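Local atomic coordinates of putative adhesin (Komagataella phaffii, PDB entry 5FX8), a protein that is a putative cell-wall adhesin that may mediate cell-cell contact, possibly binding other proteins through salt bridges and hydrogen bonds. Residues C[195-200]-C[225-230]; C[176-181]-C[250-255]; C[165-170]-C[280-285]; C[188-193]-C[263-268]; C[122-127]-C[204-209]. All coordinates share one frame; numbering follows the deposited sequence.

Contact 1: residues C[195-200]-C[225-230]; sequences VKYAVG and EWIPIT
Lys196 lies across one face of the Trp226 indole. Its chain is extended beyond CG, so successive methylenes run over the ring system: CE sits 3.6 Å from the centroid of the six-membered ring, and NZ carries on to 3.6 Å from the centroid of the five-membered ring, only 7° off the normal, a cation-pi contact. CG, set between the backbone N and the carbonyl carbon (chi1 63°), directs the chain over the ring. Glu164 offers the ammonium a long and weak ionic partner. On the other face of the sheet Ile227 covers the Tyr197 ring, with CB over the face and CG2 3.6 Å from CE1, while Ile229 CG1 meets the ring edge at 3.7 Å from CD1.

Three backbone hydrogen bonds join the segments. Tyr197 and Ile227 form a hydrogen-bonded antiparallel pair, with Ile227 N 2.8 Å from Tyr197 O and Tyr197 N 2.9 Å from Ile227 O; a third bond runs from Ile229 N to Val195 O. Beyond the pair, the Tyr197 ring meets Phe251 edge-to-face, and Ile229 packs on Phe240 of the opposing sheet. Strand 227-228 is an outermost strand, within this chain, of a five-stranded antiparallel sheet in the second cohesin-like domain.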
# COMPACT_ATOMS: atom_id res chain seq x y z
N VAL C 195 -8.10 7.26 41.93
CA VAL C 195 -6.90 6.71 41.32
C VAL C 195 -6.59 7.54 40.08
O VAL C 195 -7.48 7.81 39.28
CB VAL C 195 -7.08 5.23 40.96
CG1 VAL C 195 -5.77 4.59 40.55
CG2 VAL C 195 -7.66 4.47 42.13
N LYS C 196 -5.35 7.99 39.95
CA LYS C 196 -5.01 8.93 38.91
C LYS C 196 -3.55 8.70 38.52
O LYS C 196 -2.82 7.98 39.19
CB LYS C 196 -5.26 10.38 39.36
CG LYS C 196 -4.42 10.80 40.54
CD LYS C 196 -4.71 12.20 41.02
CE LYS C 196 -3.80 12.53 42.18
NZ LYS C 196 -4.05 13.87 42.76
N TYR C 197 -3.15 9.30 37.41
CA TYR C 197 -1.76 9.17 37.00
C TYR C 197 -1.35 10.44 36.29
O TYR C 197 -2.17 11.25 35.89
CB TYR C 197 -1.53 7.93 36.12
CG TYR C 197 -1.95 8.09 34.67
CD1 TYR C 197 -3.26 7.86 34.27
CD2 TYR C 197 -1.03 8.47 33.71
CE1 TYR C 197 -3.65 8.01 32.96
CE2 TYR C 197 -1.39 8.62 32.40
CZ TYR C 197 -2.71 8.39 32.02
OH TYR C 197 -3.07 8.55 30.69
N ALA C 198 -0.04 10.61 36.15
CA ALA C 198 0.51 11.73 35.43
C ALA C 198 1.82 11.29 34.82
O ALA C 198 2.45 10.34 35.28
CB ALA C 198 0.72 12.92 36.36
N VAL C 199 2.24 12.00 33.79
CA VAL C 199 3.52 11.76 33.14
C VAL C 199 4.25 13.10 33.07
O VAL C 199 3.77 14.03 32.41
CB VAL C 199 3.37 11.15 31.74
CG1 VAL C 199 4.71 10.77 31.19
CG2 VAL C 199 2.46 9.95 31.76
N GLY C 200 5.39 13.20 33.73
CA GLY C 200 6.17 14.41 33.74
C GLY C 200 7.55 14.18 33.15
O GLY C 200 8.07 13.07 33.17
N GLU C 225 -0.07 16.32 33.91
CA GLU C 225 -1.42 16.65 34.35
C GLU C 225 -2.03 15.41 34.98
O GLU C 225 -1.96 14.32 34.39
CB GLU C 225 -2.27 17.14 33.18
CG GLU C 225 -3.58 17.79 33.59
CD GLU C 225 -4.02 18.88 32.62
OE1 GLU C 225 -3.20 19.31 31.77
OE2 GLU C 225 -5.19 19.32 32.70
N TRP C 226 -2.63 15.57 36.15
CA TRP C 226 -3.32 14.45 36.78
C TRP C 226 -4.49 13.99 35.92
O TRP C 226 -5.36 14.78 35.55
CB TRP C 226 -3.81 14.83 38.16
CG TRP C 226 -2.75 14.88 39.24
CD1 TRP C 226 -2.48 15.93 40.05
CD2 TRP C 226 -1.85 13.84 39.62
NE1 TRP C 226 -1.48 15.61 40.91
CE2 TRP C 226 -1.07 14.33 40.67
CE3 TRP C 226 -1.64 12.54 39.17
CZ2 TRP C 226 -0.09 13.58 41.29
CZ3 TRP C 226 -0.67 11.79 39.78
CH2 TRP C 226 0.10 12.31 40.83
N ILE C 227 -4.52 12.70 35.63
CA ILE C 227 -5.53 12.08 34.78
C ILE C 227 -6.21 10.98 35.59
O ILE C 227 -5.56 10.00 35.96
CB ILE C 227 -4.91 11.52 33.49
CG1 ILE C 227 -4.28 12.64 32.68
CG2 ILE C 227 -5.94 10.78 32.65
CD1 ILE C 227 -3.42 12.15 31.60
N PRO C 228 -7.49 11.09 35.89
CA PRO C 228 -8.15 10.04 36.66
C PRO C 228 -8.23 8.74 35.88
O PRO C 228 -8.16 8.70 34.65
CB PRO C 228 -9.54 10.62 36.93
CG PRO C 228 -9.76 11.60 35.84
CD PRO C 228 -8.43 12.12 35.42
N ILE C 229 -8.38 7.65 36.61
CA ILE C 229 -8.43 6.31 36.07
C ILE C 229 -9.77 5.74 36.50
O ILE C 229 -10.04 5.61 37.70
CB ILE C 229 -7.27 5.45 36.57
CG1 ILE C 229 -5.93 5.92 36.02
CG2 ILE C 229 -7.47 4.00 36.24
CD1 ILE C 229 -4.80 5.12 36.56
N THR C 230 -10.64 5.44 35.54
CA THR C 230 -11.94 4.90 35.86
C THR C 230 -12.11 3.63 35.05
O THR C 230 -11.20 3.29 34.29
CB THR C 230 -13.04 5.89 35.53
OG1 THR C 230 -13.37 5.78 34.14
CG2 THR C 230 -12.57 7.28 35.83
O HOH W 1 -10.28 6.34 40.21
O HOH W 2 0.15 13.75 32.68

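Contact 2: residues C[176-181]-C[250-255]; sequences ITNIDI and SFAGEL
Residues 176-181 and 250-255 pair as neighbouring antiparallel strands, with 250-252 the strand part of the second segment, in a five-stranded sheet of the second cohesin-like domain. The strand axes approach to 4.6 Å and run at 173°. Ile179 and Phe251 make the hydrogen-bonded pair at the centre: Phe251 N donates to Ile179 O at 2.6 Å and Ile179 N to Phe251 O at 2.8 Å. Farther along, Gly253 N reaches Thr177 O in a weak bond as the second chain leaves the strand.

The side chains of Ile179 and Phe251 face the interior, where their CB atoms lie 3.9 Å apart. Ile181 CD1 comes to the edge of the phenyl ring, 4.3 Å from CE2, and at the far end Ile176 CD1 approaches Leu255 CD2 to the same distance. Leu261 and Val263 of the facing sheet close over Phe251, the usual arrangement of a beta sandwich with its apolar layer between two sheets.

Thr177 and Asn178 both face Thr285 on the next strand, a classic beta bulge, and Thr177 OG1 donates to Asn178 OD1 at 2.9 Å. With CG beside the backbone N (chi1 -62°), Asn178 brings ND2 to 3.7 Å from Ala252 CB; its hydrogen bond, from ND2, goes to Glu238 OE1. Asp180 OD1 has a weak contact with Ser250 OG, a hydroxyl that hydrogen-bonds Ser239. Glu254 turns outward into a salt bridge with Arg403 of the linoleate 11-lipoxygenase chain in the crystal.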
# COMPACT_ATOMS: atom_id res chain seq x y z
N ILE C 176 10.70 0.76 28.00
CA ILE C 176 9.49 0.26 28.66
C ILE C 176 8.32 0.25 27.69
O ILE C 176 8.00 1.26 27.05
CB ILE C 176 9.18 1.10 29.91
CG1 ILE C 176 10.25 0.91 30.97
CG2 ILE C 176 7.84 0.70 30.46
CD1 ILE C 176 10.06 1.78 32.16
N THR C 177 7.65 -0.91 27.59
CA THR C 177 6.46 -1.08 26.77
C THR C 177 5.21 -1.43 27.57
O THR C 177 4.11 -1.02 27.18
CB THR C 177 6.68 -2.17 25.70
OG1 THR C 177 6.77 -3.46 26.32
CG2 THR C 177 7.96 -1.91 24.95
N ASN C 178 5.33 -2.18 28.66
CA ASN C 178 4.17 -2.51 29.47
C ASN C 178 4.50 -2.36 30.95
O ASN C 178 5.64 -2.57 31.38
CB ASN C 178 3.66 -3.91 29.17
CG ASN C 178 3.22 -4.05 27.74
OD1 ASN C 178 4.05 -4.17 26.85
ND2 ASN C 178 1.92 -4.00 27.52
N ILE C 179 3.49 -1.98 31.72
CA ILE C 179 3.63 -1.76 33.14
C ILE C 179 2.46 -2.42 33.85
O ILE C 179 1.30 -2.10 33.56
CB ILE C 179 3.67 -0.26 33.49
CG1 ILE C 179 4.83 0.40 32.76
CG2 ILE C 179 3.77 -0.10 34.98
CD1 ILE C 179 4.95 1.87 33.02
N ASP C 180 2.77 -3.31 34.78
CA ASP C 180 1.79 -3.97 35.64
C ASP C 180 2.00 -3.58 37.09
O ASP C 180 3.11 -3.69 37.61
CB ASP C 180 1.91 -5.48 35.49
CG ASP C 180 1.80 -5.92 34.08
OD1 ASP C 180 0.84 -5.49 33.41
OD2 ASP C 180 2.68 -6.68 33.62
N ILE C 181 0.94 -3.17 37.77
CA ILE C 181 1.01 -2.72 39.15
C ILE C 181 -0.09 -3.39 39.96
O ILE C 181 -1.24 -3.48 39.51
CB ILE C 181 0.89 -1.19 39.23
CG1 ILE C 181 2.06 -0.53 38.53
CG2 ILE C 181 0.88 -0.72 40.65
CD1 ILE C 181 1.74 0.81 38.02
N SER C 250 -2.71 -1.70 34.99
CA SER C 250 -1.79 -2.03 33.90
C SER C 250 -1.72 -0.91 32.87
O SER C 250 -2.70 -0.22 32.61
CB SER C 250 -2.20 -3.30 33.18
OG SER C 250 -2.22 -4.38 34.06
N PHE C 251 -0.56 -0.77 32.25
CA PHE C 251 -0.34 0.29 31.29
C PHE C 251 0.38 -0.26 30.06
O PHE C 251 1.29 -1.07 30.17
CB PHE C 251 0.50 1.42 31.86
CG PHE C 251 -0.20 2.29 32.86
CD1 PHE C 251 -0.98 3.36 32.43
CD2 PHE C 251 -0.01 2.11 34.22
CE1 PHE C 251 -1.60 4.20 33.35
CE2 PHE C 251 -0.61 2.94 35.14
CZ PHE C 251 -1.40 3.99 34.70
N ALA C 252 -0.04 0.19 28.89
CA ALA C 252 0.66 -0.07 27.65
C ALA C 252 0.89 1.27 26.99
O ALA C 252 -0.05 2.04 26.83
CB ALA C 252 -0.13 -0.98 26.71
N GLY C 253 2.11 1.56 26.63
CA GLY C 253 2.37 2.85 26.05
C GLY C 253 3.85 3.09 26.00
O GLY C 253 4.66 2.26 26.42
N GLU C 254 4.19 4.23 25.47
CA GLU C 254 5.58 4.56 25.22
C GLU C 254 5.99 5.54 26.30
O GLU C 254 5.53 6.68 26.33
CB GLU C 254 5.75 5.14 23.82
CG GLU C 254 5.25 4.23 22.67
CD GLU C 254 6.23 3.09 22.34
OE1 GLU C 254 7.21 3.33 21.61
OE2 GLU C 254 6.02 1.97 22.81
N LEU C 255 6.82 5.09 27.20
CA LEU C 255 7.35 5.97 28.23
C LEU C 255 8.71 6.45 27.75
O LEU C 255 9.64 5.65 27.58
CB LEU C 255 7.42 5.24 29.56
CG LEU C 255 7.40 6.15 30.79
CD1 LEU C 255 6.12 6.94 30.84
CD2 LEU C 255 7.59 5.31 32.02

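Contact 3: residues C[165-170]-C[280-285]; sequences WFVDIP and VNVDLT
Val167 and Val282 each hold CG1 opposite the backbone N (chi1 -177° and 172°), which spreads both methyl groups of each residue into the space between two sheets. Val167 CG1 slides past Val282 CG2 from the opposite direction, 4.0 Å away, while Val167 CG2 meets Val280 CG1 tip to tip at a similar separation. Ile169 bends at its second torsion (chi2 -73°), and its CD1 points head-on at Val282 CG1, 3.7 Å off. The CG2 branch of the same isoleucine runs alongside Leu284 CD2 in the opposite sense, at 3.8 Å. Each of the two residues on 165-170 therefore touches two neighbours on 280-285, and Val282 receives one methyl from each.

The two strands belong to different sheets. Their axes stay 9.9 Å apart at closest approach and run nearly parallel, so no backbone atom takes part and no hydrogen bond crosses. Beside the first strand in the same sheet, strand 260-268 is hydrogen-bonded to the backbones of Val167 and Ile169; Phe265 and Ile179 border the same apolar layer from either sheet. Alternate residues point away from this layer; among them the buried Asp168 makes salt bridges with Arg149 and Arg262.

Built from aliphatic methyl groups alone, the contact has no directional bond to fix its geometry, and the sheets are held together here by the fit of buried branched side chains.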
# COMPACT_ATOMS: atom_id res chain seq x y z
N TRP C 165 -0.48 7.36 48.14
CA TRP C 165 0.67 6.62 47.66
C TRP C 165 1.04 7.11 46.28
O TRP C 165 0.17 7.43 45.47
CB TRP C 165 0.37 5.13 47.59
CG TRP C 165 0.04 4.49 48.85
CD1 TRP C 165 -1.20 4.15 49.29
CD2 TRP C 165 0.95 4.05 49.84
NE1 TRP C 165 -1.12 3.53 50.50
CE2 TRP C 165 0.20 3.45 50.87
CE3 TRP C 165 2.34 4.10 49.96
CZ2 TRP C 165 0.78 2.93 52.01
CZ3 TRP C 165 2.92 3.56 51.09
CH2 TRP C 165 2.14 2.98 52.10
N PHE C 166 2.34 7.19 46.01
CA PHE C 166 2.88 7.47 44.69
C PHE C 166 3.75 6.30 44.26
O PHE C 166 4.62 5.87 45.01
CB PHE C 166 3.72 8.76 44.65
CG PHE C 166 2.91 10.03 44.77
CD1 PHE C 166 1.55 10.02 44.56
CD2 PHE C 166 3.53 11.22 45.08
CE1 PHE C 166 0.80 11.18 44.66
CE2 PHE C 166 2.78 12.38 45.19
CZ PHE C 166 1.40 12.35 44.98
N VAL C 167 3.50 5.79 43.07
CA VAL C 167 4.37 4.80 42.44
C VAL C 167 4.94 5.46 41.19
O VAL C 167 4.20 5.78 40.26
CB VAL C 167 3.62 3.51 42.10
CG1 VAL C 167 4.58 2.51 41.52
CG2 VAL C 167 2.94 2.94 43.33
N ASP C 168 6.25 5.69 41.18
CA ASP C 168 6.92 6.32 40.06
C ASP C 168 7.59 5.26 39.20
O ASP C 168 8.32 4.41 39.72
CB ASP C 168 7.96 7.33 40.54
CG ASP C 168 7.34 8.62 40.99
OD1 ASP C 168 6.10 8.72 40.94
OD2 ASP C 168 8.08 9.55 41.38
N ILE C 169 7.36 5.32 37.90
CA ILE C 169 8.00 4.45 36.93
C ILE C 169 8.92 5.31 36.06
O ILE C 169 8.43 6.17 35.32
CB ILE C 169 6.99 3.70 36.05
CG1 ILE C 169 5.88 3.08 36.90
CG2 ILE C 169 7.75 2.71 35.20
CD1 ILE C 169 6.29 1.90 37.68
N PRO C 170 10.23 5.12 36.12
CA PRO C 170 11.13 5.93 35.29
C PRO C 170 11.27 5.35 33.89
O PRO C 170 11.57 4.17 33.71
CB PRO C 170 12.45 5.88 36.06
CG PRO C 170 12.41 4.61 36.75
CD PRO C 170 10.97 4.30 37.08
N VAL C 280 3.69 -2.99 46.94
CA VAL C 280 3.40 -2.67 45.56
C VAL C 280 4.32 -3.53 44.71
O VAL C 280 5.54 -3.33 44.73
CB VAL C 280 3.61 -1.20 45.24
CG1 VAL C 280 3.50 -1.00 43.77
CG2 VAL C 280 2.59 -0.38 45.91
N ASN C 281 3.75 -4.46 43.97
CA ASN C 281 4.50 -5.22 42.98
C ASN C 281 4.42 -4.51 41.64
O ASN C 281 3.33 -4.16 41.19
CB ASN C 281 3.95 -6.63 42.88
CG ASN C 281 3.78 -7.28 44.22
OD1 ASN C 281 2.78 -7.06 44.90
ND2 ASN C 281 4.76 -8.08 44.61
N VAL C 282 5.56 -4.27 41.03
CA VAL C 282 5.63 -3.61 39.73
C VAL C 282 6.40 -4.52 38.79
O VAL C 282 7.55 -4.87 39.07
CB VAL C 282 6.31 -2.23 39.83
CG1 VAL C 282 6.53 -1.67 38.45
CG2 VAL C 282 5.45 -1.31 40.64
N ASP C 283 5.77 -4.92 37.69
CA ASP C 283 6.43 -5.73 36.68
C ASP C 283 6.58 -4.91 35.42
O ASP C 283 5.59 -4.38 34.90
CB ASP C 283 5.62 -7.00 36.40
CG ASP C 283 5.45 -7.84 37.63
OD1 ASP C 283 4.59 -7.49 38.48
OD2 ASP C 283 6.18 -8.83 37.76
N LEU C 284 7.80 -4.77 34.94
CA LEU C 284 8.07 -3.97 33.75
C LEU C 284 8.39 -4.91 32.60
O LEU C 284 9.18 -5.84 32.75
CB LEU C 284 9.24 -3.02 33.98
CG LEU C 284 9.12 -1.97 35.06
CD1 LEU C 284 10.37 -1.19 35.03
CD2 LEU C 284 7.97 -1.07 34.78
N THR C 285 7.77 -4.66 31.46
CA THR C 285 8.11 -5.36 30.24
C THR C 285 8.94 -4.44 29.37
O THR C 285 8.57 -3.29 29.13
CB THR C 285 6.87 -5.82 29.50
OG1 THR C 285 6.24 -6.85 30.25
CG2 THR C 285 7.26 -6.35 28.14

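Contact 4: residues C[188-193]-C[263-268]; sequences GTFDCS and VSFLSN
The Phe190 side chain lies beside that of Phe265, between the backbone bonds that Thr189 and Asp191 make to strand 263-268. Its CB passes 4.2 Å from Leu266 O. With chi1 at -78° the ring swings toward the sandwich interior, and CD1 meets that same oxygen at 3.4 Å, the carbonyl lying at the ring edge, in plane; CD1 also stands 3.9 Å from Ser267 CB. Next along the ring, CE1 comes to 3.4 Å from Phe265 CD2 and touches the edge of the second phenyl, while CZ lies beside CD2 and CE2 of that ring. The two side chains point the same way with planes at 71° and centroids 5.5 Å apart, an oblique aromatic pair. Ile247 and Thr183 of the opposing sheet touch both rings.

The main chain sets this position. Thr189 N donates to Asn268 O at 3.1 Å, and Asn268 N returns a bond to Thr189 O, closing a hydrogen-bonded antiparallel pair. Asp191 N then reaches Leu266 O at 3.2 Å. Phe190 and Ser267 are the non-hydrogen-bonded pair between them, and Ser267 OG is hydrogen-bonded to Gln185 OE1.

Past Asp191 the chain turns a corner. Asp191 OD1 accepts from Ser193 N, forming an Asx turn, and the intervening Cys192 is joined by a disulfide to Cys242 of strand 237-242. The arrangement is that of a beta sandwich whose strand corner is tied covalently to the opposing sheet.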
# COMPACT_ATOMS: atom_id res chain seq x y z
N GLY C 188 -6.11 -0.09 55.58
CA GLY C 188 -6.79 0.99 54.89
C GLY C 188 -7.87 0.52 53.94
O GLY C 188 -8.05 -0.66 53.64
N THR C 189 -8.63 1.50 53.45
CA THR C 189 -9.67 1.29 52.45
C THR C 189 -9.43 2.22 51.27
O THR C 189 -9.51 3.44 51.41
CB THR C 189 -11.07 1.55 53.03
OG1 THR C 189 -11.45 0.45 53.88
CG2 THR C 189 -12.08 1.66 51.93
N PHE C 190 -9.16 1.63 50.10
CA PHE C 190 -8.84 2.40 48.91
C PHE C 190 -10.07 3.13 48.38
O PHE C 190 -11.17 2.59 48.38
CB PHE C 190 -8.27 1.50 47.81
CG PHE C 190 -6.84 1.13 48.02
CD1 PHE C 190 -5.89 2.10 48.25
CD2 PHE C 190 -6.45 -0.20 48.02
CE1 PHE C 190 -4.56 1.74 48.46
CE2 PHE C 190 -5.13 -0.55 48.24
CZ PHE C 190 -4.19 0.42 48.46
N ASP C 191 -9.87 4.37 47.95
CA ASP C 191 -10.91 5.19 47.33
C ASP C 191 -10.78 5.02 45.82
O ASP C 191 -9.90 5.60 45.17
CB ASP C 191 -10.78 6.65 47.75
CG ASP C 191 -11.93 7.50 47.25
OD1 ASP C 191 -12.70 7.05 46.38
OD2 ASP C 191 -12.05 8.65 47.73
N CYS C 192 -11.68 4.24 45.25
CA CYS C 192 -11.57 3.89 43.84
C CYS C 192 -11.94 5.05 42.95
O CYS C 192 -11.58 5.06 41.78
CB CYS C 192 -12.44 2.69 43.56
SG CYS C 192 -11.91 1.35 44.64
N SER C 193 -12.61 6.04 43.50
CA SER C 193 -12.86 7.26 42.78
C SER C 193 -11.64 8.19 42.75
O SER C 193 -11.75 9.29 42.22
CB SER C 193 -14.06 7.95 43.41
OG SER C 193 -14.06 9.33 43.17
N VAL C 263 1.76 7.09 39.41
CA VAL C 263 0.41 6.66 39.74
C VAL C 263 0.11 7.04 41.18
O VAL C 263 0.91 6.78 42.08
CB VAL C 263 0.24 5.16 39.51
CG1 VAL C 263 -1.18 4.76 39.80
CG2 VAL C 263 0.58 4.83 38.10
N SER C 264 -1.04 7.64 41.41
CA SER C 264 -1.44 8.08 42.74
C SER C 264 -2.71 7.34 43.14
O SER C 264 -3.69 7.35 42.39
CB SER C 264 -1.67 9.58 42.75
OG SER C 264 -2.25 10.02 43.95
N PHE C 265 -2.71 6.70 44.30
CA PHE C 265 -3.95 6.14 44.83
C PHE C 265 -4.12 6.47 46.30
O PHE C 265 -3.23 6.25 47.12
CB PHE C 265 -4.05 4.62 44.60
CG PHE C 265 -2.80 3.88 44.85
CD1 PHE C 265 -1.79 3.87 43.91
CD2 PHE C 265 -2.64 3.14 46.01
CE1 PHE C 265 -0.64 3.17 44.14
CE2 PHE C 265 -1.49 2.43 46.25
CZ PHE C 265 -0.49 2.44 45.31
N LEU C 266 -5.30 6.99 46.63
CA LEU C 266 -5.61 7.42 47.98
C LEU C 266 -6.09 6.24 48.80
O LEU C 266 -6.80 5.36 48.31
CB LEU C 266 -6.68 8.50 47.95
CG LEU C 266 -7.06 9.28 49.20
CD1 LEU C 266 -5.87 10.03 49.68
CD2 LEU C 266 -8.17 10.26 48.90
N SER C 267 -5.72 6.25 50.07
CA SER C 267 -6.20 5.28 51.04
C SER C 267 -6.72 6.02 52.26
O SER C 267 -5.94 6.68 52.96
CB SER C 267 -5.09 4.30 51.40
OG SER C 267 -5.58 3.28 52.25
N ASN C 268 -8.02 5.95 52.50
CA ASN C 268 -8.61 6.49 53.72
C ASN C 268 -8.37 5.54 54.89
O ASN C 268 -8.47 4.32 54.76
CB ASN C 268 -10.10 6.73 53.51
CG ASN C 268 -10.36 7.86 52.54
OD1 ASN C 268 -9.82 8.95 52.71
ND2 ASN C 268 -11.15 7.61 51.51

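Contact 5: residues C[122-127]-C[204-209]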
# COMPACT_ATOMS: atom_id res chain seq x y z
N ALA C 122 16.09 23.36 50.98
CA ALA C 122 17.21 22.45 51.08
C ALA C 122 17.78 22.16 49.70
O ALA C 122 17.12 22.31 48.67
CB ALA C 122 16.81 21.15 51.75
N SER C 123 19.04 21.73 49.68
CA SER C 123 19.72 21.35 48.46
C SER C 123 20.51 20.08 48.74
O SER C 123 20.95 19.86 49.87
CB SER C 123 20.68 22.44 47.97
OG SER C 123 19.98 23.61 47.57
N PRO C 124 20.71 19.23 47.73
CA PRO C 124 21.53 18.03 47.95
C PRO C 124 22.96 18.47 48.18
O PRO C 124 23.30 19.54 47.69
CB PRO C 124 21.39 17.25 46.63
CG PRO C 124 20.26 17.89 45.90
CD PRO C 124 20.20 19.31 46.35
N GLY C 125 23.76 17.71 48.90
CA GLY C 125 23.35 16.47 49.52
C GLY C 125 23.68 16.44 51.00
O GLY C 125 22.77 16.50 51.83
N GLN C 126 24.97 16.37 51.31
CA GLN C 126 25.42 16.16 52.68
C GLN C 126 24.95 17.26 53.61
O GLN C 126 25.11 18.45 53.32
CB GLN C 126 26.94 16.07 52.72
CG GLN C 126 27.50 16.39 54.07
CD GLN C 126 28.62 15.46 54.45
OE1 GLN C 126 28.80 14.42 53.83
NE2 GLN C 126 29.38 15.83 55.47
N HIS C 127 24.35 16.85 54.73
CA HIS C 127 23.86 17.74 55.77
C HIS C 127 24.23 17.15 57.11
O HIS C 127 24.04 15.95 57.32
CB HIS C 127 22.35 17.89 55.68
CG HIS C 127 21.78 18.79 56.72
ND1 HIS C 127 21.84 20.16 56.63
CD2 HIS C 127 21.10 18.51 57.86
CE1 HIS C 127 21.23 20.69 57.67
NE2 HIS C 127 20.78 19.71 58.43
N ASN C 204 12.99 18.44 39.17
CA ASN C 204 13.81 19.46 39.80
C ASN C 204 15.13 18.87 40.28
O ASN C 204 15.52 17.76 39.90
CB ASN C 204 13.05 20.12 40.94
CG ASN C 204 12.62 19.15 42.02
OD1 ASN C 204 13.29 18.15 42.29
ND2 ASN C 204 11.50 19.44 42.64
N GLU C 205 15.85 19.59 41.13
CA GLU C 205 17.16 19.09 41.49
C GLU C 205 17.08 17.90 42.43
O GLU C 205 18.06 17.16 42.57
CB GLU C 205 18.00 20.21 42.08
CG GLU C 205 17.27 21.06 43.10
CD GLU C 205 18.20 21.96 43.91
OE1 GLU C 205 19.42 21.96 43.65
OE2 GLU C 205 17.70 22.66 44.82
N PHE C 206 15.92 17.66 43.04
CA PHE C 206 15.71 16.48 43.86
C PHE C 206 14.96 15.39 43.12
O PHE C 206 14.45 14.46 43.76
CB PHE C 206 14.95 16.85 45.13
CG PHE C 206 15.83 17.37 46.21
CD1 PHE C 206 16.63 16.50 46.93
CD2 PHE C 206 15.84 18.71 46.53
CE1 PHE C 206 17.42 16.96 47.93
CE2 PHE C 206 16.64 19.17 47.54
CZ PHE C 206 17.43 18.29 48.24
N GLY C 207 14.88 15.47 41.80
CA GLY C 207 14.27 14.42 41.02
C GLY C 207 12.77 14.38 41.05
O GLY C 207 12.18 13.39 40.61
N ASP C 208 12.11 15.42 41.54
CA ASP C 208 10.68 15.41 41.78
C ASP C 208 9.96 16.35 40.81
O ASP C 208 10.57 17.18 40.15
CB ASP C 208 10.36 15.80 43.22
CG ASP C 208 9.12 15.12 43.76
OD1 ASP C 208 8.40 14.47 42.96
OD2 ASP C 208 8.86 15.24 44.97
N PHE C 209 8.64 16.19 40.74
CA PHE C 209 7.80 17.03 39.91
C PHE C 209 6.42 17.03 40.53
O PHE C 209 6.04 16.11 41.26
CB PHE C 209 7.75 16.54 38.45
CG PHE C 209 7.05 15.23 38.25
CD1 PHE C 209 7.67 14.04 38.55
CD2 PHE C 209 5.76 15.19 37.76
CE1 PHE C 209 7.03 12.84 38.37
CE2 PHE C 209 5.13 14.00 37.58
CZ PHE C 209 5.77 12.82 37.89
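The contact bridges the two cohesin-like domains: the loop leading into strand 126-132 of the first touches a turn between strands 189-200 and 227-228 of the second. Pro124 and Phe206 form its centre, approaching from opposite directions. The pyrrolidine lies over one face of the phenyl ring, with CG 3.9 Å from the centroid and displaced toward the rim, a CH-pi contact; CD comes within 3.5 Å of Phe206 CZ. At the ring edge, near its plane, Ala122 O lies 3.4 Å from CE2, so one proline and one backbone carbonyl hold the phenyl on two sides. With CG beside the backbone N (chi1 -83°), the ring reaches out from the turn toward the other domain, where Leu21 also touches it.

Glu205 flanks this apolar patch. Its chain is extended beyond CG, bringing OE1 to 3.9 Å from Pro124 CD and OE2 to 3.7 Å from Ser123 OG, and no hydrogen bond crosses between the segments. Between them the contact is van der Waals in kind, at the surface.

What presents Phe206 is a tightly bonded turn. Asn204 OD1 accepts from Phe206 N at 2.8 Å and from Asp208 N at 3.1 Å, the donors coming from opposite faces of the amide plane, and Gly207 N donates to Asn204 O. Asp208 is further anchored by a salt bridge to Arg262, and Phe206 is joined through its backbone to Leu147. Together these bonds make an Asx turn overlapping a type I beta turn, Asn204 to Gly207, with Phe206 at its third position.

In the fold
Contacts 1 to 4 build one beta sandwich, while contact 5 lies at the surface and joins it to the neighbouring cohesin-like domain. Contacts 1 and 4 share strand 189-200 and extend one sheet on both sides of it; contact 2 pairs strands in the opposing sheet, and contact 3, the fully buried one, brings the two sheets together. Backbone hydrogen bonds set the register in contacts 1, 2 and 4, whereas contacts 3 and 5 have none between segments: methyl groups fill the former, a proline over a phenyl ring the latter. Val199 and Leu255 join contacts 1 and 2 by packing, and Val263 links contacts 2 and 4.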